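Local atomic coordinates of glutamyl-tRNA synthetase, cytoplasmic (Saccharomyces cerevisiae, PDB entry 2HRA), a protein that catalyses the attachment of glutamate to tRNA(Glu), and whose N-terminal GST-like domain, the piece described here, joins it to the cofactor Arc1p. Residues P20-I25 and K65-T70; A40-A45 and P175-A180; F85-K90 and G132-A137. All blocks are in the same frame, centred on the assembly; numbering follows the deposited sequence.

Interaction 1: P20-I25 and K65-T70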
loop_
_atom_site.group_PDB
_atom_site.type_symbol
_atom_site.label_atom_id
_atom_site.label_comp_id
_atom_site.label_asym_id
_atom_site.label_seq_id
_atom_site.Cartn_x
_atom_site.Cartn_y
_atom_site.Cartn_z
ATOM N N PRO A 20 -0.199 -21.184 -5.357
ATOM C CA PRO A 20 -0.342 -19.732 -5.245
ATOM C C PRO A 20 0.679 -18.951 -6.071
ATOM O O PRO A 20 1.693 -19.502 -6.474
ATOM C CB PRO A 20 -0.149 -19.480 -3.751
ATOM C CG PRO A 20 0.584 -20.645 -3.242
ATOM C CD PRO A 20 0.190 -21.805 -4.080
ATOM N N SER A 21 0.380 -17.693 -6.372
ATOM C CA SER A 21 1.405 -16.759 -6.825
ATOM C C SER A 21 2.267 -16.471 -5.637
ATOM O O SER A 21 1.829 -16.644 -4.490
ATOM C CB SER A 21 0.798 -15.448 -7.288
ATOM O OG SER A 21 0.099 -15.601 -8.497
ATOM N N THR A 22 3.481 -15.988 -5.892
ATOM C CA THR A 22 4.368 -15.592 -4.804
ATOM C C THR A 22 4.593 -14.091 -4.872
ATOM O O THR A 22 4.846 -13.558 -5.960
ATOM C CB THR A 22 5.708 -16.322 -4.886
ATOM O OG1 THR A 22 5.446 -17.727 -4.925
ATOM C CG2 THR A 22 6.579 -15.994 -3.662
ATOM N N LEU A 23 4.434 -13.425 -3.727
ATOM C CA LEU A 23 4.799 -12.010 -3.577
ATOM C C LEU A 23 5.952 -11.870 -2.605
ATOM O O LEU A 23 5.809 -12.108 -1.406
ATOM C CB LEU A 23 3.615 -11.173 -3.072
ATOM C CG LEU A 23 3.856 -9.656 -2.842
ATOM C CD1 LEU A 23 4.273 -8.988 -4.126
ATOM C CD2 LEU A 23 2.618 -8.981 -2.218
ATOM N N THR A 24 7.100 -11.438 -3.117
ATOM C CA THR A 24 8.226 -11.154 -2.255
ATOM C C THR A 24 8.173 -9.699 -1.773
ATOM O O THR A 24 7.939 -8.787 -2.563
ATOM C CB THR A 24 9.546 -11.462 -2.986
ATOM O OG1 THR A 24 9.450 -12.757 -3.615
ATOM C CG2 THR A 24 10.703 -11.450 -2.006
ATOM N N ILE A 25 8.357 -9.492 -0.475
ATOM C CA ILE A 25 8.391 -8.161 0.130
ATOM C C ILE A 25 9.719 -7.979 0.832
ATOM O O ILE A 25 10.110 -8.827 1.593
ATOM C CB ILE A 25 7.236 -7.949 1.147
ATOM C CG1 ILE A 25 5.882 -8.120 0.454
ATOM C CG2 ILE A 25 7.271 -6.540 1.732
ATOM C CD1 ILE A 25 5.489 -6.902 -0.420
ATOM N N LYS A 65 8.275 -8.236 -5.631
ATOM C CA LYS A 65 8.332 -9.006 -6.844
ATOM C C LYS A 65 7.079 -9.884 -6.850
ATOM O O LYS A 65 6.775 -10.488 -5.851
ATOM C CB LYS A 65 9.594 -9.854 -6.757
ATOM C CG LYS A 65 10.213 -10.310 -8.019
ATOM C CD LYS A 65 11.161 -11.456 -7.675
ATOM C CE LYS A 65 12.296 -11.604 -8.599
ATOM N NZ LYS A 65 13.070 -12.793 -8.104
ATOM N N LEU A 66 6.334 -9.910 -7.945
ATOM C CA LEU A 66 5.196 -10.823 -8.076
ATOM C C LEU A 66 5.607 -11.899 -9.044
ATOM O O LEU A 66 5.733 -11.630 -10.239
ATOM C CB LEU A 66 3.962 -10.122 -8.636
ATOM C CG LEU A 66 2.757 -11.057 -8.806
ATOM C CD1 LEU A 66 2.327 -11.604 -7.453
ATOM C CD2 LEU A 66 1.617 -10.339 -9.503
ATOM N N ASP A 67 5.770 -13.115 -8.527
ATOM C CA ASP A 67 6.333 -14.229 -9.280
ATOM C C ASP A 67 7.730 -13.787 -9.780
ATOM O O ASP A 67 8.627 -13.601 -8.966
ATOM C CB ASP A 67 5.344 -14.719 -10.344
ATOM C CG ASP A 67 4.085 -15.324 -9.721
ATOM O OD1 ASP A 67 4.206 -15.991 -8.674
ATOM O OD2 ASP A 67 2.973 -15.120 -10.259
ATOM N N ASP A 68 7.927 -13.575 -11.069
ATOM C CA ASP A 68 9.236 -13.068 -11.509
ATOM C C ASP A 68 9.215 -11.589 -11.882
ATOM O O ASP A 68 10.270 -11.004 -12.206
ATOM C CB ASP A 68 9.775 -13.927 -12.632
ATOM C CG ASP A 68 10.165 -15.322 -12.140
ATOM O OD1 ASP A 68 10.616 -15.445 -10.967
ATOM O OD2 ASP A 68 10.026 -16.291 -12.912
ATOM N N ALA A 69 8.037 -10.975 -11.798
ATOM C CA ALA A 69 7.868 -9.599 -12.243
ATOM C C ALA A 69 8.319 -8.633 -11.161
ATOM O O ALA A 69 7.811 -8.686 -10.062
ATOM C CB ALA A 69 6.419 -9.323 -12.605
ATOM N N THR A 70 9.269 -7.754 -11.503
ATOM C CA THR A 70 9.731 -6.673 -10.616
ATOM C C THR A 70 9.210 -5.265 -10.972
ATOM O O THR A 70 9.363 -4.319 -10.185
ATOM C CB THR A 70 11.287 -6.575 -10.652
ATOM O OG1 THR A 70 11.726 -6.506 -12.009
ATOM C CG2 THR A 70 11.931 -7.764 -9.997
HETATM O O HOH W 1 8.374 -13.642 -6.045
#

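Interaction 2: A40-A45 and P175-A180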
loop_
_atom_site.group_PDB
_atom_site.type_symbol
_atom_site.label_atom_id
_atom_site.label_comp_id
_atom_site.label_asym_id
_atom_site.label_seq_id
_atom_site.Cartn_x
_atom_site.Cartn_y
_atom_site.Cartn_z
ATOM N N ALA A 40 -2.235 -7.895 -1.375
ATOM C CA ALA A 40 -2.116 -9.334 -1.189
ATOM C C ALA A 40 -2.903 -9.766 0.019
ATOM O O ALA A 40 -3.544 -10.783 -0.005
ATOM C CB ALA A 40 -0.634 -9.742 -1.038
ATOM N N ARG A 41 -2.883 -8.974 1.083
ATOM C CA ARG A 41 -3.706 -9.286 2.248
ATOM C C ARG A 41 -5.192 -9.255 1.937
ATOM O O ARG A 41 -5.955 -10.090 2.444
ATOM C CB ARG A 41 -3.352 -8.364 3.411
ATOM C CG ARG A 41 -1.943 -8.632 3.899
ATOM C CD ARG A 41 -1.328 -7.479 4.674
ATOM N NE ARG A 41 -2.025 -7.144 5.920
ATOM C CZ ARG A 41 -1.834 -7.721 7.116
ATOM N NH1 ARG A 41 -1.004 -8.756 7.300
ATOM N NH2 ARG A 41 -2.535 -7.292 8.149
ATOM N N ILE A 42 -5.603 -8.312 1.087
ATOM C CA ILE A 42 -6.991 -8.229 0.661
ATOM C C ILE A 42 -7.362 -9.467 -0.151
ATOM O O ILE A 42 -8.388 -10.107 0.074
ATOM C CB ILE A 42 -7.256 -6.912 -0.141
ATOM C CG1 ILE A 42 -7.071 -5.703 0.796
ATOM C CG2 ILE A 42 -8.695 -6.961 -0.785
ATOM C CD1 ILE A 42 -6.870 -4.310 0.084
ATOM N N VAL A 43 -6.500 -9.819 -1.093
ATOM C CA VAL A 43 -6.724 -10.989 -1.928
ATOM C C VAL A 43 -6.879 -12.274 -1.081
ATOM O O VAL A 43 -7.868 -13.033 -1.227
ATOM C CB VAL A 43 -5.577 -11.152 -2.942
ATOM C CG1 VAL A 43 -5.664 -12.504 -3.646
ATOM C CG2 VAL A 43 -5.587 -10.016 -3.950
ATOM N N ASN A 44 -5.939 -12.518 -0.175
ATOM C CA ASN A 44 -6.020 -13.743 0.641
ATOM C C ASN A 44 -7.156 -13.721 1.658
ATOM O O ASN A 44 -7.646 -14.783 2.038
ATOM C CB ASN A 44 -4.713 -14.032 1.366
ATOM C CG ASN A 44 -3.581 -14.450 0.433
ATOM O OD1 ASN A 44 -3.764 -15.128 -0.585
ATOM N ND2 ASN A 44 -2.397 -14.081 0.812
ATOM N N ALA A 45 -7.555 -12.522 2.111
ATOM C CA ALA A 45 -8.729 -12.371 2.961
ATOM C C ALA A 45 -9.994 -12.890 2.293
ATOM O O ALA A 45 -10.812 -13.516 2.946
ATOM C CB ALA A 45 -8.935 -10.933 3.361
ATOM N N PRO A 175 -7.367 -4.051 10.250
ATOM C CA PRO A 175 -6.109 -4.808 10.393
ATOM C C PRO A 175 -5.400 -5.129 9.082
ATOM O O PRO A 175 -4.153 -5.208 9.030
ATOM C CB PRO A 175 -6.565 -6.124 11.027
ATOM C CG PRO A 175 -7.855 -5.865 11.638
ATOM C CD PRO A 175 -8.485 -4.717 10.935
ATOM N N ILE A 176 -6.189 -5.372 8.043
ATOM C CA ILE A 176 -5.649 -5.626 6.712
ATOM C C ILE A 176 -4.634 -4.558 6.339
ATOM O O ILE A 176 -3.614 -4.887 5.734
ATOM C CB ILE A 176 -6.749 -5.736 5.631
ATOM C CG1 ILE A 176 -7.360 -7.141 5.662
ATOM C CG2 ILE A 176 -6.175 -5.449 4.239
ATOM C CD1 ILE A 176 -8.774 -7.275 5.089
ATOM N N PHE A 177 -4.925 -3.304 6.709
ATOM C CA PHE A 177 -4.016 -2.150 6.472
ATOM C C PHE A 177 -3.138 -1.908 7.688
ATOM O O PHE A 177 -1.929 -1.895 7.600
ATOM C CB PHE A 177 -4.803 -0.858 6.261
ATOM C CG PHE A 177 -5.532 -0.791 4.957
ATOM C CD1 PHE A 177 -6.617 -1.625 4.710
ATOM C CD2 PHE A 177 -5.145 0.107 3.993
ATOM C CE1 PHE A 177 -7.289 -1.569 3.507
ATOM C CE2 PHE A 177 -5.808 0.186 2.781
ATOM C CZ PHE A 177 -6.878 -0.658 2.536
ATOM N N GLY A 178 -3.783 -1.689 8.823
ATOM C CA GLY A 178 -3.103 -1.195 10.016
ATOM C C GLY A 178 -2.160 -2.159 10.731
ATOM O O GLY A 178 -1.347 -1.709 11.548
ATOM N N GLU A 179 -2.285 -3.468 10.477
ATOM C CA GLU A 179 -1.331 -4.445 11.034
ATOM C C GLU A 179 -0.310 -4.947 9.992
ATOM O O GLU A 179 0.488 -5.844 10.290
ATOM C CB GLU A 179 -2.072 -5.634 11.663
ATOM C CG GLU A 179 -2.956 -5.223 12.816
ATOM C CD GLU A 179 -3.654 -6.387 13.469
ATOM O OE1 GLU A 179 -3.540 -7.532 12.990
ATOM O OE2 GLU A 179 -4.339 -6.142 14.471
ATOM N N ALA A 180 -0.304 -4.370 8.788
ATOM C CA ALA A 180 0.621 -4.818 7.754
ATOM C C ALA A 180 2.072 -4.569 8.185
ATOM O O ALA A 180 2.938 -5.420 7.991
ATOM C CB ALA A 180 0.321 -4.146 6.409
HETATM O O HOH W 2 -3.495 -8.778 10.686
#

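Interaction 3: F85-K90 and G132-A137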
loop_
_atom_site.group_PDB
_atom_site.type_symbol
_atom_site.label_atom_id
_atom_site.label_comp_id
_atom_site.label_asym_id
_atom_site.label_seq_id
_atom_site.Cartn_x
_atom_site.Cartn_y
_atom_site.Cartn_z
ATOM N N PHE A 85 -10.322 -7.059 -7.153
ATOM C CA PHE A 85 -10.248 -5.616 -7.389
ATOM C C PHE A 85 -11.212 -5.269 -8.515
ATOM O O PHE A 85 -10.805 -5.034 -9.642
ATOM C CB PHE A 85 -8.799 -5.219 -7.678
ATOM C CG PHE A 85 -7.896 -5.502 -6.527
ATOM C CD1 PHE A 85 -7.075 -6.626 -6.526
ATOM C CD2 PHE A 85 -7.953 -4.707 -5.393
ATOM C CE1 PHE A 85 -6.284 -6.914 -5.418
ATOM C CE2 PHE A 85 -7.170 -4.984 -4.294
ATOM C CZ PHE A 85 -6.332 -6.107 -4.307
ATOM N N ASP A 86 -12.504 -5.281 -8.175
ATOM C CA ASP A 86 -13.599 -5.235 -9.145
ATOM C C ASP A 86 -14.443 -3.972 -9.054
ATOM O O ASP A 86 -15.490 -3.912 -9.685
ATOM C CB ASP A 86 -14.539 -6.446 -8.950
ATOM C CG ASP A 86 -15.306 -6.411 -7.619
ATOM O OD1 ASP A 86 -15.094 -5.495 -6.785
ATOM O OD2 ASP A 86 -16.139 -7.321 -7.398
ATOM N N ASN A 87 -14.018 -2.998 -8.245
ATOM C CA ASN A 87 -14.759 -1.743 -8.079
ATOM C C ASN A 87 -13.927 -0.519 -8.447
ATOM O O ASN A 87 -12.778 -0.389 -8.041
ATOM C CB ASN A 87 -15.343 -1.615 -6.661
ATOM C CG ASN A 87 -14.286 -1.490 -5.570
ATOM O OD1 ASN A 87 -13.153 -1.974 -5.691
ATOM N ND2 ASN A 87 -14.668 -0.845 -4.479
ATOM N N GLY A 88 -14.517 0.379 -9.216
ATOM C CA GLY A 88 -13.804 1.538 -9.745
ATOM C C GLY A 88 -13.630 1.476 -11.259
ATOM O O GLY A 88 -13.174 0.452 -11.813
ATOM N N ASP A 89 -14.005 2.559 -11.945
ATOM C CA ASP A 89 -13.622 2.726 -13.348
ATOM C C ASP A 89 -12.105 2.663 -13.357
ATOM O O ASP A 89 -11.442 3.287 -12.516
ATOM C CB ASP A 89 -14.189 4.035 -13.945
ATOM C CG ASP A 89 -13.162 4.831 -14.748
ATOM O OD1 ASP A 89 -12.315 4.225 -15.435
ATOM O OD2 ASP A 89 -13.192 6.077 -14.679
ATOM N N LYS A 90 -11.564 1.879 -14.280
ATOM C CA LYS A 90 -10.137 1.569 -14.300
ATOM C C LYS A 90 -9.289 2.790 -14.634
ATOM O O LYS A 90 -8.189 2.943 -14.101
ATOM C CB LYS A 90 -9.852 0.422 -15.274
ATOM C CG LYS A 90 -10.358 -0.931 -14.774
ATOM C CD LYS A 90 -9.951 -2.069 -15.701
ATOM C CE LYS A 90 -11.071 -3.084 -15.903
ATOM N NZ LYS A 90 -10.954 -3.787 -17.234
ATOM N N GLY A 132 -17.266 4.776 -3.306
ATOM C CA GLY A 132 -18.111 3.583 -3.098
ATOM C C GLY A 132 -18.340 3.263 -1.626
ATOM O O GLY A 132 -17.802 3.944 -0.748
ATOM N N LEU A 133 -19.135 2.228 -1.350
ATOM C CA LEU A 133 -19.294 1.721 0.012
ATOM C C LEU A 133 -18.046 0.987 0.436
ATOM O O LEU A 133 -17.700 0.978 1.611
ATOM C CB LEU A 133 -20.514 0.795 0.130
ATOM C CG LEU A 133 -20.974 0.529 1.585
ATOM C CD1 LEU A 133 -22.470 0.541 1.696
ATOM C CD2 LEU A 133 -20.434 -0.783 2.172
ATOM N N LYS A 134 -17.352 0.430 -0.553
ATOM C CA LYS A 134 -16.176 -0.429 -0.409
ATOM C C LYS A 134 -14.969 0.406 -0.774
ATOM O O LYS A 134 -15.061 1.216 -1.682
ATOM C CB LYS A 134 -16.233 -1.581 -1.455
ATOM C CG LYS A 134 -16.534 -2.947 -0.951
ATOM C CD LYS A 134 -17.153 -3.824 -2.049
ATOM C CE LYS A 134 -16.224 -4.071 -3.237
ATOM N NZ LYS A 134 -16.683 -5.251 -4.026
ATOM N N TYR A 135 -13.838 0.213 -0.111
ATOM C CA TYR A 135 -12.603 0.832 -0.640
ATOM C C TYR A 135 -12.196 0.119 -1.921
ATOM O O TYR A 135 -12.685 -0.991 -2.253
ATOM C CB TYR A 135 -11.436 0.889 0.368
ATOM C CG TYR A 135 -11.026 -0.467 0.921
ATOM C CD1 TYR A 135 -10.314 -1.391 0.143
ATOM C CD2 TYR A 135 -11.346 -0.824 2.212
ATOM C CE1 TYR A 135 -9.974 -2.631 0.649
ATOM C CE2 TYR A 135 -10.989 -2.068 2.724
ATOM C CZ TYR A 135 -10.313 -2.967 1.943
ATOM O OH TYR A 135 -9.989 -4.206 2.464
ATOM N N SER A 136 -11.339 0.780 -2.673
ATOM C CA SER A 136 -10.833 0.251 -3.934
ATOM C C SER A 136 -9.313 0.238 -3.923
ATOM O O SER A 136 -8.660 0.654 -2.957
ATOM C CB SER A 136 -11.340 1.119 -5.092
ATOM O OG SER A 136 -10.646 2.366 -5.070
ATOM N N ALA A 137 -8.758 -0.205 -5.035
ATOM C CA ALA A 137 -7.326 -0.219 -5.272
ATOM C C ALA A 137 -6.752 1.162 -5.153
ATOM O O ALA A 137 -5.576 1.325 -4.801
ATOM C CB ALA A 137 -7.011 -0.829 -6.698
#

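Interaction 1: P20-I25 and K65-T70
T22 and D67 grip each other through two nearly straight hydrogen bonds. The amide N of D67 gives its hydrogen to T22 O at 2.8 Å, and the amide N of T22 gives its own to D67 OD1 at 2.9 Å, from 34° out of the carboxylate plane on the syn side. The D67 side chain thereby takes the place of a backbone carbonyl where the short strand 64-66 ends. Its CG lies beside its own backbone N (chi1 -66°), which turns the carboxylate back toward S21 and T22; S21 OG makes a weak bond of 3.4 Å to D67 OD2 and has its stronger partner in K80. One step along, T24 and K65 form an antiparallel hydrogen-bonded pair, with T24 N to K65 O at 2.9 Å and K65 N to T24 O at 3.1 Å. A water bridges the two segments, giving a hydrogen bond to D67 O and bonded to T24 OG1. Beside these bonds T24 CB rests against K65 CB at 4.1 Å, on the face of the sheet that also carries the extended lysine chain. L23 and L66, a non-hydrogen-bonded pair, project to the other face; L66 CD1 reaches across to S21 CB at 4.1 Å. A type II' turn from L66 to A69, with D67 at positive phi (57°), bends the chain away after the pairing. Strand 21-26 is central in the three-stranded sheet of the thioredoxin-like half of this GST-fold domain, paired on its other edge with 51-56, while helices 34-46 and 73-80 pack on the face bearing L23 and L66.

Interaction 2: A40-A45 and P175-A180
R41 sends CG back beside its own backbone N (chi1 -66°) and then bends at chi3, a course that carries its guanidinium to the carbonyls of P175 and I176 in the short helix 175-178. There the group works edge-on: NE meets I176 O at 2.8 Å in a nearly straight bond (167°), and NH2 meets P175 O, also at 2.8 Å, with a more bent N-H (141°). Both oxygens lie close to the guanidinium plane, whereas NH2 itself stands well above the plane of the P175 carbonyl. P175 O also accepts from E179 N, which comes from the opposite face of that carbonyl. Over one guanidinium face sits A180, its CA 3.8 Å above the centre. A water joins NH2 to E179 OE1. On the apolar side I42 and I176 cross at about a right angle, with I42 CG1 on I176 CG2 at 3.6 Å, and A45 CB touches I176 CD1 at 4.0 Å. I42 CD1 looks obliquely at the F177 ring, which W143 and Y135 meet edge-to-face. An alanine in place of R41 would probably cost I176 O and P175 O this shared donor group and open a gap beside A180. The contact joins helix 34-46 of the thioredoxin-like half to the short helix 175-178 that leads into the last helix, 180-195, P175 being the last residue of a region that interacts with Arc1p. Gripping two successive carbonyl oxygens fixes the rotation of the flat guanidinium, and the oppositely charged E179, its OE1 5.0 Å from R41 NH2, probably adds a mild attraction.

Interaction 3: F85-K90 and G132-A137
F85-K90 and G132-A137 are irregular stretches that run into helices, and they come nearest where the CA atoms of N87 and S136 lie 6.0 Å apart. The first has an extended N87 followed by G88 at positive phi (112°), where a side chain would collide with the carbonyl oxygen of N87; the second is largely extended from K134 to S136. The N87 side chain bridges them. Its CG is wedged between its own backbone N and carbonyl carbon (chi1 66°), and from there ND2 donates to Y135 O at 3.0 Å, with an N-H angle of 166°. The oxygen lies in the amide plane of N87, but the donor stands well above the Y135 carbonyl plane. The same ND2 touches K134 CB at 3.5 Å, while the other arm of the amide, OD1, abuts S136 CB at 3.6 Å; N87 O is equally near that carbon. The amide is therefore hemmed in by three successive residues of the facing segment. K134 passes across N87, bends at chi3, and delivers NZ to D86 OD1 at 3.2 Å, a salt bridge made on the syn lone pair, the two side chains crossing at about a right angle. Deeper in, F85 CD2 touches A137 CB at 4.2 Å. S136 N-caps helix 137-148, its OG bonded to A138 N while S136 N is bonded to D139 OD1, and D89 similarly caps helix 90-104. G132 and L133 belong to a region that interacts with Arc1p. The contact brings together the loop leaving helix 73-80, which joins the two halves of the GST-like fold, and the start of helix 137-148. The F85 ring reaches back to A39 and V43 of helix 34-46 and, like A137, touches T78 of helix 73-80.

From the N terminus, strand 21-26 enters interaction 1, which closes a loop when the chain returns at 65-70 after helix 34-46 and strand 51-56. Interaction 2 opens inside that loop, at 40-45, and closes only at 175-180, so the two cross. Interaction 3 opens after interaction 1 has closed and lies wholly within the long loop of interaction 2. Helix 34-46 is the common element: A40 packs on L23 of interaction 1, while I42 and V43 meet Y135 and F85 of interaction 3. Together the contacts tie the small sheet, the linker after helix 73-80 and the C-terminal helices into one GST-like domain.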